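Local coordinates for IroE protein (Escherichia coli, PDB 2GZS) that hydrolyses the trilactone of the siderophore enterobactin and of its glucosylated salmochelin forms, preferring the iron-free compounds and usually cutting once to leave linear trimers, at residues W146-G151 with P173-G178. Sequence-based numbering, arbitrary orientation.
With DFP (diisopropyl phosphonate), chain B.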
loop_
_atom_site.group_PDB
_atom_site.type_symbol
_atom_site.label_atom_id
_atom_site.label_comp_id
_atom_site.label_asym_id
_atom_site.label_seq_id
_atom_site.Cartn_x
_atom_site.Cartn_y
_atom_site.Cartn_z
ATOM N N TRP A 146 1.346 0.448 0.665
ATOM C CA TRP A 146 1.343 -0.570 -0.399
ATOM C C TRP A 146 -0.089 -0.887 -0.779
ATOM O O TRP A 146 -0.996 -0.987 0.030
ATOM C CB TRP A 146 2.019 -1.892 0.159
ATOM C CG TRP A 146 1.886 -3.051 -0.827
ATOM C CD1 TRP A 146 2.779 -3.375 -1.837
ATOM C CD2 TRP A 146 0.802 -4.006 -0.886
ATOM N NE1 TRP A 146 2.262 -4.474 -2.491
ATOM C CE2 TRP A 146 1.096 -4.900 -1.970
ATOM C CE3 TRP A 146 -0.380 -4.183 -0.131
ATOM C CZ2 TRP A 146 0.220 -5.965 -2.294
ATOM C CZ3 TRP A 146 -1.249 -5.262 -0.469
ATOM C CH2 TRP A 146 -0.904 -6.107 -1.537
ATOM N N GLY A 147 -0.225 -1.166 -2.121
ATOM C CA GLY A 147 -1.489 -1.709 -2.628
ATOM C C GLY A 147 -1.289 -2.352 -4.006
ATOM O O GLY A 147 -0.325 -2.007 -4.668
ATOM N N HIS A 148 -2.255 -3.257 -4.295
ATOM C CA HIS A 148 -2.180 -3.998 -5.563
ATOM C C HIS A 148 -3.456 -3.787 -6.390
ATOM O O HIS A 148 -4.533 -3.808 -5.866
ATOM C CB HIS A 148 -2.036 -5.511 -5.219
ATOM C CG HIS A 148 -2.064 -6.450 -6.402
ATOM N ND1 HIS A 148 -3.240 -7.054 -6.804
ATOM C CD2 HIS A 148 -1.075 -6.857 -7.223
ATOM C CE1 HIS A 148 -2.930 -7.817 -7.849
ATOM N NE2 HIS A 148 -1.655 -7.742 -8.156
ATOM N N SER A 149 -3.173 -3.645 -7.693
ATOM C CA SER A 149 -4.309 -3.576 -8.677
ATOM C C SER A 149 -5.070 -2.274 -8.423
ATOM O O SER A 149 -4.397 -1.243 -8.535
ATOM C CB SER A 149 -5.113 -4.875 -8.634
ATOM O OG SER A 149 -6.013 -4.830 -9.829
ATOM N N TYR A 150 -6.369 -2.275 -8.070
ATOM C CA TYR A 150 -6.925 -0.978 -7.663
ATOM C C TYR A 150 -6.119 -0.372 -6.516
ATOM O O TYR A 150 -5.972 0.849 -6.456
ATOM C CB TYR A 150 -8.385 -1.129 -7.251
ATOM C CG TYR A 150 -9.459 -1.233 -8.342
ATOM C CD1 TYR A 150 -9.235 -0.564 -9.545
ATOM C CD2 TYR A 150 -10.597 -1.951 -8.105
ATOM C CE1 TYR A 150 -10.226 -0.673 -10.515
ATOM C CE2 TYR A 150 -11.606 -2.046 -9.076
ATOM C CZ TYR A 150 -11.354 -1.393 -10.253
ATOM O OH TYR A 150 -12.323 -1.439 -11.243
ATOM N N GLY A 151 -5.592 -1.216 -5.634
ATOM C CA GLY A 151 -4.755 -0.685 -4.538
ATOM C C GLY A 151 -3.526 -0.018 -5.109
ATOM O O GLY A 151 -3.030 0.970 -4.559
ATOM N N PRO A 173 -0.402 -1.566 -11.021
ATOM C CA PRO A 173 -1.366 -0.504 -11.396
ATOM C C PRO A 173 -1.705 -0.628 -12.896
ATOM O O PRO A 173 -2.785 -0.092 -13.268
ATOM C CB PRO A 173 -0.623 0.791 -11.069
ATOM C CG PRO A 173 0.832 0.432 -11.204
ATOM C CD PRO A 173 0.933 -0.977 -10.729
ATOM N N SER A 174 -0.872 -1.277 -13.658
ATOM C CA SER A 174 -1.130 -1.436 -15.121
ATOM C C SER A 174 -2.435 -2.195 -15.309
ATOM O O SER A 174 -2.957 -2.153 -16.466
ATOM C CB SER A 174 0.009 -2.176 -15.827
ATOM O OG SER A 174 0.045 -3.517 -15.361
ATOM N N LEU A 175 -3.038 -2.874 -14.373
ATOM C CA LEU A 175 -4.314 -3.573 -14.520
ATOM C C LEU A 175 -5.518 -2.602 -14.589
ATOM O O LEU A 175 -6.627 -3.056 -14.948
ATOM C CB LEU A 175 -4.515 -4.574 -13.369
ATOM C CG LEU A 175 -3.394 -5.615 -13.264
ATOM C CD1 LEU A 175 -3.665 -6.518 -12.067
ATOM C CD2 LEU A 175 -3.332 -6.388 -14.596
ATOM N N GLY A 176 -5.283 -1.356 -14.180
ATOM C CA GLY A 176 -6.404 -0.360 -14.058
ATOM C C GLY A 176 -6.653 0.420 -15.336
ATOM O O GLY A 176 -5.803 0.706 -16.163
ATOM N N ARG A 177 -7.978 0.721 -15.544
ATOM C CA ARG A 177 -8.277 1.515 -16.749
ATOM C C ARG A 177 -7.609 2.888 -16.757
ATOM O O ARG A 177 -7.238 3.443 -17.795
ATOM C CB ARG A 177 -9.785 1.766 -16.775
ATOM C CG ARG A 177 -10.664 0.548 -16.925
ATOM C CD ARG A 177 -12.111 1.098 -17.066
ATOM N NE ARG A 177 -12.228 1.722 -18.393
ATOM C CZ ARG A 177 -12.312 3.009 -18.701
ATOM N NH1 ARG A 177 -12.295 4.024 -17.829
ATOM N NH2 ARG A 177 -12.413 3.291 -20.003
ATOM N N GLY A 178 -7.461 3.475 -15.575
ATOM C CA GLY A 178 -6.896 4.840 -15.633
ATOM C C GLY A 178 -5.421 4.869 -15.277
ATOM O O GLY A 178 -4.850 5.857 -14.785
HETATM C C1 DFP B . -6.914 -7.822 -10.348
HETATM C C2 DFP B . -8.167 -8.448 -10.965
HETATM C C3 DFP B . -6.066 -8.835 -9.594
HETATM C "C1'" DFP B . -8.798 -3.823 -11.293
HETATM C "C2'" DFP B . -7.741 -2.938 -11.885
HETATM C "C3'" DFP B . -9.787 -4.213 -12.443
HETATM P P DFP B . -7.459 -5.308 -9.537
HETATM O O1P DFP B . -7.432 -6.862 -9.373
HETATM O O2P DFP B . -8.218 -5.042 -10.895
HETATM O O3P DFP B . -8.103 -4.598 -8.357
#
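His148, Ser149 and Leu175 meet at the nucleophile elbow of this alpha/beta-hydrolase, where the GxSxG turn between strand 143-148 and helix 150-161 faces the loop that follows strand 167-171. Gly147 lies on the strand two residues before Ser149; a CB there would run into Gly151 O, consistent with the tight packing of the elbow. The ring of His148, its CG anti to the backbone N (chi1 175°), brings CE1 to 4.5 Å from Leu175 CD1, a loose and oblique approach, while the edge of the same ring meets one isopropyl group of the bound diisopropyl phosphonate. His148 O accepts a hydrogen bond from Gly151 N (2.8 Å), which closes the turn. Ser149, the active-site nucleophile, has the strained backbone of an elbow serine, with positive phi (67°) and psi -119°. Ser149 OG is bonded covalently to the phosphorus P of the inhibitor (1.6 Å), and Leu175 CD1 lies 3.7 Å from that OG, so the leucine flanks the adduct beside the active-site His247, which it also touches. On the backbone side, Ser149 O packs 4.2 Å from Pro173 CA. Tyr150 serves the inhibitor twice. Tyr150 N, at the start of the helix, gives a nearly straight hydrogen bond to O3P of the inhibitor (2.9 Å), as an oxyanion-hole amide would, and Arg90 NH1 binds the inhibitor as well. One face of the Tyr150 ring is turned to the other isopropyl group, whose C1' sits over the ring centre, 3.5 Å above the ring plane. An alanine here would keep the backbone bond to O3P but would probably deprive that isopropyl group of its aromatic wall. The group's methyl C2' also borders segment 173-178, lying 3.3 Å from Leu175 O and close to Gly176 CA.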